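Local structure of D,D-dipeptidase/D,D-carboxypeptidase (Enterococcus faecalis, 4MUQ) at residues Ala143-Tyr152 with His168-Lys178; Thr225-Gln236 with Asp243-Arg251. The protein is a zinc-dependent D,D-peptidase of vancomycin resistance that probably cleaves D-Ala-D-Ala dipeptides and the terminal D-Ala of peptidoglycan precursors. One frame throughout, in Å; residues are numbered along the deposited sequence.

Contact 1: Ala143-Tyr152 with His168-Lys178. With ZN (zinc ion), chain B; LY0 ((2R)-3-[(R)-[(1R)-1-aminoethyl](hydroxy)phosphoryl]-2-methylpropanoic acid), chain C; 2D8 ((2R)-3-[(R)-[(1S)-1-aminoethyl](hydroxy)phosphoryl]-2-methylpropanoic acid), chain D.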
loop_
_atom_site.group_PDB
_atom_site.type_symbol
_atom_site.label_atom_id
_atom_site.label_comp_id
_atom_site.label_asym_id
_atom_site.label_seq_id
_atom_site.Cartn_x
_atom_site.Cartn_y
_atom_site.Cartn_z
ATOM N N ALA A 143 6.132 3.099 10.798
ATOM C CA ALA A 143 5.762 2.824 9.417
ATOM C C ALA A 143 5.240 4.027 8.609
ATOM O O ALA A 143 5.684 4.234 7.470
ATOM C CB ALA A 143 4.774 1.652 9.359
ATOM N N PRO A 144 4.320 4.830 9.183
ATOM C CA PRO A 144 3.768 5.921 8.359
ATOM C C PRO A 144 4.779 7.018 8.020
ATOM O O PRO A 144 4.565 7.763 7.053
ATOM C CB PRO A 144 2.630 6.470 9.225
ATOM C CG PRO A 144 2.235 5.304 10.101
ATOM C CD PRO A 144 3.552 4.661 10.434
ATOM N N ASP A 145 5.868 7.109 8.778
ATOM C CA ASP A 145 6.935 8.043 8.450
ATOM C C ASP A 145 7.716 7.614 7.208
ATOM O O ASP A 145 8.480 8.405 6.651
ATOM C CB ASP A 145 7.888 8.218 9.636
ATOM C CG ASP A 145 7.255 8.966 10.795
ATOM O OD1 ASP A 145 6.361 9.805 10.555
ATOM O OD2 ASP A 145 7.661 8.714 11.950
ATOM N N TYR A 146 7.528 6.364 6.779
ATOM C CA TYR A 146 8.319 5.804 5.685
ATOM C C TYR A 146 7.495 5.373 4.482
ATOM O O TYR A 146 8.053 4.945 3.470
ATOM C CB TYR A 146 9.173 4.628 6.176
ATOM C CG TYR A 146 10.297 5.050 7.092
ATOM C CD1 TYR A 146 11.578 5.250 6.594
ATOM C CD2 TYR A 146 10.076 5.261 8.449
ATOM C CE1 TYR A 146 12.612 5.645 7.420
ATOM C CE2 TYR A 146 11.101 5.659 9.283
ATOM C CZ TYR A 146 12.367 5.847 8.767
ATOM O OH TYR A 146 13.393 6.244 9.595
ATOM N N GLY A 147 6.176 5.481 4.567
ATOM C CA GLY A 147 5.353 5.123 3.432
ATOM C C GLY A 147 4.404 3.954 3.632
ATOM O O GLY A 147 3.650 3.613 2.719
ATOM N N PHE A 148 4.451 3.328 4.807
ATOM C CA PHE A 148 3.596 2.173 5.097
ATOM C C PHE A 148 2.420 2.517 6.012
ATOM O O PHE A 148 2.513 3.426 6.853
ATOM C CB PHE A 148 4.415 1.057 5.767
ATOM C CG PHE A 148 5.106 0.112 4.810
ATOM C CD1 PHE A 148 4.407 -0.955 4.243
ATOM C CD2 PHE A 148 6.456 0.260 4.512
ATOM C CE1 PHE A 148 5.039 -1.840 3.395
ATOM C CE2 PHE A 148 7.095 -0.633 3.656
ATOM C CZ PHE A 148 6.376 -1.683 3.104
ATOM N N THR A 149 1.318 1.787 5.852
ATOM C CA THR A 149 0.149 1.948 6.709
ATOM C C THR A 149 -0.344 0.565 7.143
ATOM O O THR A 149 -0.250 -0.391 6.371
ATOM C CB THR A 149 -0.980 2.747 5.983
ATOM O OG1 THR A 149 -1.977 3.154 6.928
ATOM C CG2 THR A 149 -1.634 1.938 4.855
ATOM N N GLN A 150 -0.879 0.445 8.352
ATOM C CA GLN A 150 -1.537 -0.808 8.712
ATOM C C GLN A 150 -2.894 -0.798 8.013
ATOM O O GLN A 150 -3.715 0.104 8.208
ATOM C CB GLN A 150 -1.715 -0.943 10.212
ATOM C CG GLN A 150 -2.247 -2.311 10.599
ATOM C CD GLN A 150 -2.561 -2.411 12.062
ATOM O OE1 GLN A 150 -1.913 -1.779 12.901
ATOM N NE2 GLN A 150 -3.580 -3.190 12.385
ATOM N N ARG A 151 -3.117 -1.794 7.179
ATOM C CA ARG A 151 -4.191 -1.732 6.198
ATOM C C ARG A 151 -5.595 -1.933 6.749
ATOM O O ARG A 151 -6.537 -1.246 6.306
ATOM C CB ARG A 151 -3.905 -2.732 5.082
ATOM C CG ARG A 151 -4.900 -2.711 3.926
ATOM C CD ARG A 151 -4.873 -1.370 3.221
ATOM N NE ARG A 151 -5.766 -1.340 2.062
ATOM C CZ ARG A 151 -7.057 -1.023 2.110
ATOM N NH1 ARG A 151 -7.642 -0.742 3.265
ATOM N NH2 ARG A 151 -7.762 -1.005 0.986
ATOM N N TYR A 152 -5.741 -2.857 7.702
ATOM C CA TYR A 152 -7.050 -3.350 8.112
ATOM C C TYR A 152 -7.249 -3.164 9.602
ATOM O O TYR A 152 -6.880 -4.014 10.420
ATOM C CB TYR A 152 -7.196 -4.835 7.727
ATOM C CG TYR A 152 -7.043 -5.106 6.245
ATOM C CD1 TYR A 152 -7.907 -4.537 5.312
ATOM C CD2 TYR A 152 -6.035 -5.934 5.767
ATOM C CE1 TYR A 152 -7.760 -4.767 3.956
ATOM C CE2 TYR A 152 -5.891 -6.185 4.404
ATOM C CZ TYR A 152 -6.758 -5.595 3.500
ATOM O OH TYR A 152 -6.625 -5.817 2.141
ATOM N N HIS A 168 -0.810 -6.982 8.654
ATOM C CA HIS A 168 -0.774 -6.672 7.223
ATOM C C HIS A 168 -0.519 -5.191 6.964
ATOM O O HIS A 168 -1.311 -4.326 7.367
ATOM C CB HIS A 168 -2.078 -7.151 6.560
ATOM C CG HIS A 168 -2.176 -6.849 5.097
ATOM N ND1 HIS A 168 -2.221 -7.836 4.129
ATOM C CD2 HIS A 168 -2.302 -5.672 4.442
ATOM C CE1 HIS A 168 -2.346 -7.269 2.940
ATOM N NE2 HIS A 168 -2.406 -5.959 3.106
ATOM N N PHE A 169 0.585 -4.906 6.276
ATOM C CA PHE A 169 0.981 -3.519 6.016
ATOM C C PHE A 169 1.038 -3.253 4.529
ATOM O O PHE A 169 1.467 -4.097 3.748
ATOM C CB PHE A 169 2.327 -3.216 6.693
ATOM C CG PHE A 169 2.219 -3.155 8.177
ATOM C CD1 PHE A 169 2.035 -1.936 8.814
ATOM C CD2 PHE A 169 2.208 -4.314 8.935
ATOM C CE1 PHE A 169 1.891 -1.857 10.195
ATOM C CE2 PHE A 169 2.053 -4.250 10.313
ATOM C CZ PHE A 169 1.895 -3.012 10.943
ATOM N N ARG A 170 0.587 -2.065 4.147
ATOM C CA ARG A 170 0.512 -1.671 2.744
ATOM C C ARG A 170 1.379 -0.446 2.496
ATOM O O ARG A 170 1.291 0.541 3.241
ATOM C CB ARG A 170 -0.952 -1.369 2.386
ATOM C CG ARG A 170 -1.169 -0.557 1.102
ATOM C CD ARG A 170 -0.735 -1.275 -0.162
ATOM N NE ARG A 170 -0.770 -0.320 -1.269
ATOM C CZ ARG A 170 -1.831 -0.095 -2.037
ATOM N NH1 ARG A 170 -2.947 -0.789 -1.873
ATOM N NH2 ARG A 170 -1.764 0.835 -2.991
ATOM N N TYR A 171 2.237 -0.518 1.482
ATOM C CA TYR A 171 3.005 0.649 1.070
ATOM C C TYR A 171 2.161 1.529 0.159
ATOM O O TYR A 171 1.682 1.065 -0.886
ATOM C CB TYR A 171 4.263 0.219 0.334
ATOM C CG TYR A 171 5.150 1.369 -0.063
ATOM C CD1 TYR A 171 6.017 1.930 0.853
ATOM C CD2 TYR A 171 5.114 1.886 -1.351
ATOM C CE1 TYR A 171 6.839 2.983 0.496
ATOM C CE2 TYR A 171 5.943 2.935 -1.725
ATOM C CZ TYR A 171 6.798 3.476 -0.789
ATOM O OH TYR A 171 7.626 4.527 -1.131
ATOM N N VAL A 172 2.001 2.798 0.547
ATOM C CA VAL A 172 1.358 3.811 -0.302
ATOM C C VAL A 172 2.327 4.924 -0.660
ATOM O O VAL A 172 2.055 5.727 -1.562
ATOM C CB VAL A 172 0.103 4.424 0.352
ATOM C CG1 VAL A 172 -1.014 3.395 0.421
ATOM C CG2 VAL A 172 0.422 4.983 1.736
ATOM N N GLY A 173 3.457 4.983 0.035
ATOM C CA GLY A 173 4.426 6.040 -0.168
ATOM C C GLY A 173 4.226 7.227 0.755
ATOM O O GLY A 173 3.109 7.519 1.188
ATOM N N TYR A 174 5.323 7.899 1.065
ATOM C CA TYR A 174 5.287 9.143 1.821
ATOM C C TYR A 174 4.955 10.270 0.842
ATOM O O TYR A 174 5.430 10.263 -0.292
ATOM C CB TYR A 174 6.664 9.366 2.440
ATOM C CG TYR A 174 6.764 10.523 3.399
ATOM C CD1 TYR A 174 6.428 10.367 4.744
ATOM C CD2 TYR A 174 7.213 11.763 2.973
ATOM C CE1 TYR A 174 6.524 11.422 5.629
ATOM C CE2 TYR A 174 7.315 12.830 3.857
ATOM C CZ TYR A 174 6.967 12.646 5.180
ATOM O OH TYR A 174 7.067 13.699 6.064
ATOM N N PRO A 175 4.162 11.272 1.271
ATOM C CA PRO A 175 3.606 11.510 2.610
ATOM C C PRO A 175 2.195 10.957 2.788
ATOM O O PRO A 175 1.579 11.199 3.836
ATOM C CB PRO A 175 3.559 13.038 2.675
ATOM C CG PRO A 175 3.212 13.426 1.262
ATOM C CD PRO A 175 3.914 12.414 0.370
ATOM N N HIS A 176 1.684 10.233 1.799
ATOM C CA HIS A 176 0.330 9.704 1.881
ATOM C C HIS A 176 0.097 8.913 3.153
ATOM O O HIS A 176 -0.933 9.074 3.800
ATOM C CB HIS A 176 0.020 8.858 0.646
ATOM C CG HIS A 176 0.371 9.562 -0.621
ATOM N ND1 HIS A 176 -0.401 10.578 -1.153
ATOM C CD2 HIS A 176 1.461 9.460 -1.414
ATOM C CE1 HIS A 176 0.188 11.047 -2.237
ATOM N NE2 HIS A 176 1.323 10.390 -2.414
ATOM N N SER A 177 1.058 8.066 3.519
ATOM C CA SER A 177 0.922 7.259 4.728
ATOM C C SER A 177 0.810 8.112 5.986
ATOM O O SER A 177 0.099 7.751 6.934
ATOM C CB SER A 177 2.096 6.286 4.849
ATOM O OG SER A 177 3.321 6.977 4.811
ATOM N N LYS A 178 1.507 9.242 5.992
ATOM C CA LYS A 178 1.495 10.142 7.137
ATOM C C LYS A 178 0.175 10.895 7.213
ATOM O O LYS A 178 -0.385 11.070 8.301
ATOM C CB LYS A 178 2.664 11.125 7.065
ATOM C CG LYS A 178 2.880 11.920 8.334
ATOM C CD LYS A 178 3.278 10.999 9.475
ATOM C CE LYS A 178 3.637 11.812 10.713
ATOM N NZ LYS A 178 4.128 10.935 11.812
HETATM ZN ZN ZN B . -1.578 -9.810 4.136
HETATM P P LY0 C . -3.811 -11.573 4.445
HETATM C C1 LY0 C . -4.284 -14.130 4.058
HETATM N N1 LY0 C . -4.725 -13.342 6.215
HETATM C C2 LY0 C . -3.781 -13.238 5.175
HETATM C C4 LY0 C . -5.496 -11.141 3.926
HETATM C C5 LY0 C . -5.561 -10.097 2.853
HETATM C C6 LY0 C . -5.306 -10.732 1.495
HETATM C C7 LY0 C . -6.921 -9.425 2.922
HETATM O O31 LY0 C . -2.915 -11.569 3.185
HETATM O O32 LY0 C . -3.172 -10.551 5.441
HETATM O O61 LY0 C . -4.748 -10.040 0.659
HETATM O O62 LY0 C . -5.691 -11.870 1.285
HETATM C C4 2D8 D . -5.499 -11.130 3.925
HETATM C C5 2D8 D . -5.562 -10.093 2.850
HETATM C C6 2D8 D . -5.305 -10.732 1.494
HETATM C C7 2D8 D . -6.922 -9.423 2.920
HETATM N N1 2D8 D . -2.635 -13.519 5.785
HETATM P P 2D8 D . -3.817 -11.567 4.446
HETATM C C1 2D8 D . -4.277 -14.135 4.091
HETATM C C2 2D8 D . -3.886 -13.206 5.224
HETATM O O31 2D8 D . -2.920 -11.588 3.187
HETATM O O32 2D8 D . -3.170 -10.552 5.443
HETATM O O61 2D8 D . -4.748 -10.040 0.658
HETATM O O62 2D8 D . -5.691 -11.870 1.285
HETATM O O HOH W 1 6.759 12.009 9.109
HETATM O O HOH W 2 7.981 6.502 0.634
HETATM O O HOH W 3 -1.006 5.392 8.088
HETATM O O HOH W 4 -3.808 -4.741 8.438
#
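Phe-148, Thr-149 and Gln-150 pair antiparallel with Tyr-171, Arg-170 and Phe-169 at the edge of the central sheet of the hedgehog/DD-peptidase fold, the strand axes 4.6 Å apart. Thr-149 and Arg-170 form the hydrogen-bonded pair. At the zinc end packing is close. His-168 binds zinc through ND1 at 2.1 Å, with His-108 and Asp-115 as the other protein ligands. CE2 of Tyr-152 sits over the centre of one imidazole face, while CB of Arg-151 approaches CD2 of His-168 obliquely at 3.4 Å. Glu-107, accepting from NE2 of His-168 while zinc holds ND1, helps fix the ring's rotation, and it also forms salt bridges with Arg-151 and Arg-170; this second-shell carboxylate may strengthen the imidazole as a zinc donor, though the two arginines would partly offset its charge. The hydroxyl of Tyr-152 lies near methyl C7 of the phosphinate inhibitor, modelled as two overlapping diastereomers.

Midway, CB of Tyr-171 lies over one face of the Phe-148 ring, and the tyrosine edge is turned to the phenyl face, planes 71° apart. The carbonyl O of Gly-147 is gripped by two amides: Val-172 N approaches almost in line with the C=O bond, and Gly-173 N uses an in-plane lone pair. Next to it, Ser-177 places OG between its backbone N and carbonyl carbon (chi1 56°), from where it donates to Pro-144 O at 2.7 Å.

The far end is more open to solvent. One water bridges Tyr-146 O, Tyr-171 OH and Tyr-174 N; another donates to OD1 of the exposed Asp-145. The lysine chain, bent at chi2, runs alongside this aspartate, and Lys-178 NZ meets Asp-145 OD1 from the syn side at 2.8 Å, 18° out of the carboxylate plane.

Contact 2: Thr225-Gln236 with Asp243-Arg251; sequences TLIKIPENCVYQ and DGFVVTIWR. With PE3 (3,6,9,12,15,18,21,24,27,30,33,36,39-tridecaoxahentetracontane-1,41-diol), chain I.
Strand 234-236 runs antiparallel to strand 244-250, their axes 4.7 Å apart at 164°, the two arms of a beta hairpin. Strand 225-230 instead lies across a side-chain layer, 8.8 Å from strand 244-250 and nearly parallel to it, so this pair is in face-to-face packing. In the hairpin, Gln-236 and Thr-248 exchange two backbone bonds, each 2.8 Å between N and O, while Tyr-235 faces Ile-249 as a non-hydrogen-bonded pair.

Between the layers, aliphatic tips do the touching. Ile-229 and Val-247 meet tip to tip, with CD1 of the isoleucine 3.7 Å from CG1 of the valine. The same methyl also touches CD1 of Ile-249, which in turn packs against CB of Tyr-235. CG2 of Ile-249 reaches SG of Cys-233 at 3.6 Å. Further along, Ile-227 and Val-247 pass antiparallel, CD1 of the isoleucine against CG2 of the valine, and Thr-225 OG1 comes to the edge of the Phe-245 ring while bonding to Lys-221 N. Strand 3-9 pairs with strand 225-230 beside this apolar layer.

On the other face of the hairpin, a modelled polyethylene glycol lies over one face of the Trp-250 indole, its C42 3.8 Å above the plane. The Gln-236 chain, extended beyond CG, carries its amide to the indole edge, amide and ring planes 50° apart. There Trp-250 NE1 donates to Gln-236 OE1 at 3.2 Å; the oxygen is near the indole plane, but the donor stands 36° out of the amide carbonyl plane.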
loop_
_atom_site.group_PDB
_atom_site.type_symbol
_atom_site.label_atom_id
_atom_site.label_comp_id
_atom_site.label_asym_id
_atom_site.label_seq_id
_atom_site.Cartn_x
_atom_site.Cartn_y
_atom_site.Cartn_z
ATOM N N THR A 225 -5.471 11.499 -20.692
ATOM C CA THR A 225 -5.580 12.474 -19.621
ATOM C C THR A 225 -4.324 13.332 -19.654
ATOM O O THR A 225 -3.214 12.809 -19.762
ATOM C CB THR A 225 -5.717 11.772 -18.256
ATOM O OG1 THR A 225 -6.921 10.994 -18.247
ATOM C CG2 THR A 225 -5.774 12.780 -17.118
ATOM N N LEU A 226 -4.497 14.646 -19.583
ATOM C CA LEU A 226 -3.359 15.551 -19.622
ATOM C C LEU A 226 -3.088 16.162 -18.254
ATOM O O LEU A 226 -3.982 16.726 -17.622
ATOM C CB LEU A 226 -3.588 16.641 -20.661
ATOM C CG LEU A 226 -3.848 16.086 -22.057
ATOM C CD1 LEU A 226 -4.271 17.210 -22.993
ATOM C CD2 LEU A 226 -2.610 15.392 -22.580
ATOM N N ILE A 227 -1.843 16.037 -17.810
ATOM C CA ILE A 227 -1.407 16.546 -16.515
ATOM C C ILE A 227 -0.206 17.447 -16.760
ATOM O O ILE A 227 0.649 17.127 -17.589
ATOM C CB ILE A 227 -1.005 15.390 -15.578
ATOM C CG1 ILE A 227 -2.224 14.525 -15.249
ATOM C CG2 ILE A 227 -0.384 15.916 -14.293
ATOM C CD1 ILE A 227 -1.919 13.348 -14.339
ATOM N N LYS A 228 -0.143 18.586 -16.080
ATOM C CA LYS A 228 1.053 19.414 -16.192
ATOM C C LYS A 228 1.871 19.460 -14.898
ATOM O O LYS A 228 1.329 19.515 -13.793
ATOM C CB LYS A 228 0.742 20.813 -16.735
ATOM C CG LYS A 228 -0.196 21.636 -15.891
ATOM C CD LYS A 228 -0.217 23.060 -16.406
ATOM C CE LYS A 228 -0.944 23.973 -15.450
ATOM N NZ LYS A 228 -0.362 23.930 -14.079
ATOM N N ILE A 229 3.189 19.415 -15.069
ATOM C CA ILE A 229 4.134 19.261 -13.973
ATOM C C ILE A 229 5.252 20.273 -14.169
ATOM O O ILE A 229 5.660 20.528 -15.301
ATOM C CB ILE A 229 4.769 17.858 -14.011
ATOM C CG1 ILE A 229 3.694 16.767 -14.035
ATOM C CG2 ILE A 229 5.714 17.652 -12.842
ATOM C CD1 ILE A 229 2.968 16.579 -12.721
ATOM N N PRO A 230 5.743 20.873 -13.074
ATOM C CA PRO A 230 6.942 21.700 -13.219
ATOM C C PRO A 230 8.154 20.840 -13.565
ATOM O O PRO A 230 8.338 19.766 -12.991
ATOM C CB PRO A 230 7.118 22.311 -11.827
ATOM C CG PRO A 230 5.755 22.264 -11.214
ATOM C CD PRO A 230 5.127 21.010 -11.743
ATOM N N GLU A 231 8.967 21.312 -14.507
ATOM C CA GLU A 231 10.273 20.720 -14.767
ATOM C C GLU A 231 11.115 20.874 -13.509
ATOM O O GLU A 231 12.076 20.135 -13.281
ATOM C CB GLU A 231 10.965 21.450 -15.918
ATOM C CG GLU A 231 10.254 21.352 -17.257
ATOM C CD GLU A 231 10.915 20.367 -18.200
ATOM O OE1 GLU A 231 10.937 19.159 -17.881
ATOM O OE2 GLU A 231 11.416 20.803 -19.257
ATOM N N ASN A 232 10.728 21.857 -12.702
ATOM C CA ASN A 232 11.438 22.240 -11.495
ATOM C C ASN A 232 10.957 21.477 -10.262
ATOM O O ASN A 232 10.819 22.054 -9.180
ATOM C CB ASN A 232 11.258 23.742 -11.275
ATOM C CG ASN A 232 12.273 24.322 -10.314
ATOM O OD1 ASN A 232 13.418 23.875 -10.257
ATOM N ND2 ASN A 232 11.855 25.322 -9.548
ATOM N N CYS A 233 10.701 20.181 -10.420
ATOM C CA CYS A 233 10.267 19.374 -9.287
ATOM C C CYS A 233 10.497 17.876 -9.470
ATOM O O CYS A 233 10.550 17.360 -10.588
ATOM C CB CYS A 233 8.791 19.638 -8.972
ATOM S SG CYS A 233 7.631 18.818 -10.094
ATOM N N VAL A 234 10.663 17.195 -8.343
ATOM C CA VAL A 234 10.567 15.750 -8.283
ATOM C C VAL A 234 9.086 15.458 -8.096
ATOM O O VAL A 234 8.433 16.095 -7.268
ATOM C CB VAL A 234 11.364 15.195 -7.094
ATOM C CG1 VAL A 234 11.037 13.741 -6.858
ATOM C CG2 VAL A 234 12.854 15.371 -7.334
ATOM N N TYR A 235 8.546 14.527 -8.878
ATOM C CA TYR A 235 7.118 14.238 -8.816
ATOM C C TYR A 235 6.815 12.755 -8.961
ATOM O O TYR A 235 7.628 11.992 -9.487
ATOM C CB TYR A 235 6.368 15.007 -9.902
ATOM C CG TYR A 235 6.579 14.465 -11.295
ATOM C CD1 TYR A 235 5.662 13.589 -11.867
ATOM C CD2 TYR A 235 7.694 14.828 -12.038
ATOM C CE1 TYR A 235 5.850 13.095 -13.137
ATOM C CE2 TYR A 235 7.890 14.340 -13.308
ATOM C CZ TYR A 235 6.966 13.474 -13.851
ATOM O OH TYR A 235 7.165 12.988 -15.121
ATOM N N GLN A 236 5.628 12.373 -8.506
ATOM C CA GLN A 236 5.113 11.022 -8.679
ATOM C C GLN A 236 3.682 11.107 -9.165
ATOM O O GLN A 236 2.960 12.053 -8.832
ATOM C CB GLN A 236 5.097 10.271 -7.352
ATOM C CG GLN A 236 6.452 9.992 -6.747
ATOM C CD GLN A 236 6.346 9.712 -5.261
ATOM O OE1 GLN A 236 6.058 10.614 -4.472
ATOM N NE2 GLN A 236 6.560 8.460 -4.873
ATOM N N ASP A 243 -10.770 5.611 -11.023
ATOM C CA ASP A 243 -11.309 6.657 -11.869
ATOM C C ASP A 243 -10.351 7.786 -12.185
ATOM O O ASP A 243 -10.743 8.723 -12.856
ATOM C CB ASP A 243 -12.597 7.221 -11.243
ATOM C CG ASP A 243 -12.400 7.686 -9.797
ATOM O OD1 ASP A 243 -11.290 8.145 -9.459
ATOM O OD2 ASP A 243 -13.369 7.606 -9.005
ATOM N N GLY A 244 -9.114 7.728 -11.713
ATOM C CA GLY A 244 -8.215 8.846 -11.948
ATOM C C GLY A 244 -6.838 8.688 -11.338
ATOM O O GLY A 244 -6.395 7.575 -10.982
ATOM N N PHE A 245 -6.163 9.826 -11.207
ATOM C CA PHE A 245 -4.764 9.858 -10.848
ATOM C C PHE A 245 -4.537 10.741 -9.632
ATOM O O PHE A 245 -5.249 11.734 -9.424
ATOM C CB PHE A 245 -3.930 10.375 -12.027
ATOM C CG PHE A 245 -4.079 9.565 -13.286
ATOM C CD1 PHE A 245 -3.360 8.383 -13.455
ATOM C CD2 PHE A 245 -4.941 9.970 -14.294
ATOM C CE1 PHE A 245 -3.493 7.634 -14.615
ATOM C CE2 PHE A 245 -5.082 9.222 -15.457
ATOM C CZ PHE A 245 -4.354 8.050 -15.618
ATOM N N VAL A 246 -3.537 10.376 -8.837
ATOM C CA VAL A 246 -3.059 11.212 -7.752
ATOM C C VAL A 246 -1.638 11.657 -8.077
ATOM O O VAL A 246 -0.759 10.827 -8.361
ATOM C CB VAL A 246 -3.087 10.465 -6.415
ATOM C CG1 VAL A 246 -2.516 11.340 -5.304
ATOM C CG2 VAL A 246 -4.511 10.068 -6.089
ATOM N N VAL A 247 -1.422 12.965 -8.041
ATOM C CA VAL A 247 -0.143 13.565 -8.386
ATOM C C VAL A 247 0.510 14.124 -7.127
ATOM O O VAL A 247 -0.132 14.859 -6.361
ATOM C CB VAL A 247 -0.328 14.708 -9.418
ATOM C CG1 VAL A 247 1.012 15.319 -9.789
ATOM C CG2 VAL A 247 -1.055 14.180 -10.652
ATOM N N THR A 248 1.784 13.786 -6.924
ATOM C CA THR A 248 2.547 14.243 -5.769
ATOM C C THR A 248 3.733 15.057 -6.264
ATOM O O THR A 248 4.562 14.557 -7.024
ATOM C CB THR A 248 3.045 13.043 -4.912
ATOM O OG1 THR A 248 1.922 12.249 -4.512
ATOM C CG2 THR A 248 3.764 13.532 -3.670
ATOM N N ILE A 249 3.803 16.319 -5.847
ATOM C CA ILE A 249 4.843 17.232 -6.301
ATOM C C ILE A 249 5.698 17.662 -5.121
ATOM O O ILE A 249 5.178 18.160 -4.126
ATOM C CB ILE A 249 4.233 18.505 -6.923
ATOM C CG1 ILE A 249 3.240 18.160 -8.035
ATOM C CG2 ILE A 249 5.334 19.440 -7.416
ATOM C CD1 ILE A 249 3.855 17.425 -9.185
ATOM N N TRP A 250 7.007 17.467 -5.232
ATOM C CA TRP A 250 7.933 17.859 -4.187
ATOM C C TRP A 250 8.527 19.216 -4.569
ATOM O O TRP A 250 9.177 19.360 -5.610
ATOM C CB TRP A 250 9.003 16.777 -3.988
ATOM C CG TRP A 250 8.408 15.403 -3.690
ATOM C CD1 TRP A 250 7.590 14.661 -4.506
ATOM C CD2 TRP A 250 8.591 14.622 -2.500
ATOM N NE1 TRP A 250 7.254 13.475 -3.893
ATOM C CE2 TRP A 250 7.856 13.427 -2.663
ATOM C CE3 TRP A 250 9.310 14.818 -1.314
ATOM C CZ2 TRP A 250 7.817 12.434 -1.681
ATOM C CZ3 TRP A 250 9.271 13.831 -0.342
ATOM C CH2 TRP A 250 8.530 12.655 -0.531
ATOM N N ARG A 251 8.259 20.218 -3.737
ATOM C CA ARG A 251 8.628 21.600 -4.035
ATOM C C ARG A 251 10.092 21.891 -3.737
ATOM O O ARG A 251 10.768 21.104 -3.081
ATOM C CB ARG A 251 7.730 22.564 -3.259
ATOM C CG ARG A 251 6.290 22.585 -3.748
ATOM C CD ARG A 251 6.236 22.974 -5.216
ATOM N NE ARG A 251 4.877 23.245 -5.672
ATOM C CZ ARG A 251 4.589 23.796 -6.847
ATOM N NH1 ARG A 251 5.568 24.131 -7.675
ATOM N NH2 ARG A 251 3.327 24.015 -7.196
HETATM O O43 PE3 I . 12.409 12.269 -3.537
HETATM C C42 PE3 I . 11.299 11.492 -3.072
HETATM C C41 PE3 I . 10.990 10.352 -4.050
HETATM O O40 PE3 I . 10.657 10.858 -5.362
HETATM C C39 PE3 I . 10.364 9.752 -6.248
HETATM C C38 PE3 I . 10.000 10.199 -7.668
HETATM O O37 PE3 I . 11.072 10.931 -8.287
HETATM O O HOH W 5 1.342 10.394 -6.548
#

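In the fold
The two contacts follow one another along the chain, and their centres lie about 20 Å apart. Contact 1 is near the middle of the molecule and holds zinc ligand His-168 and pocket residue Tyr-152; contact 2, about 19 Å from the chain centre, is away from the zinc and the phosphinate pocket. They nevertheless touch through residues 174-176, which lead from the catalytic sheet into helix 176-183. His-176 NE2 is hydrogen-bonded to Thr-248 OG1 at 2.9 Å, and Tyr-174 O packs 3.5 Å from Trp-250 CZ2. The chain that leaves the metal at His-168 thus touches the hairpin through residues 174-176, joining the catalytic sheet to the C-terminal sheet.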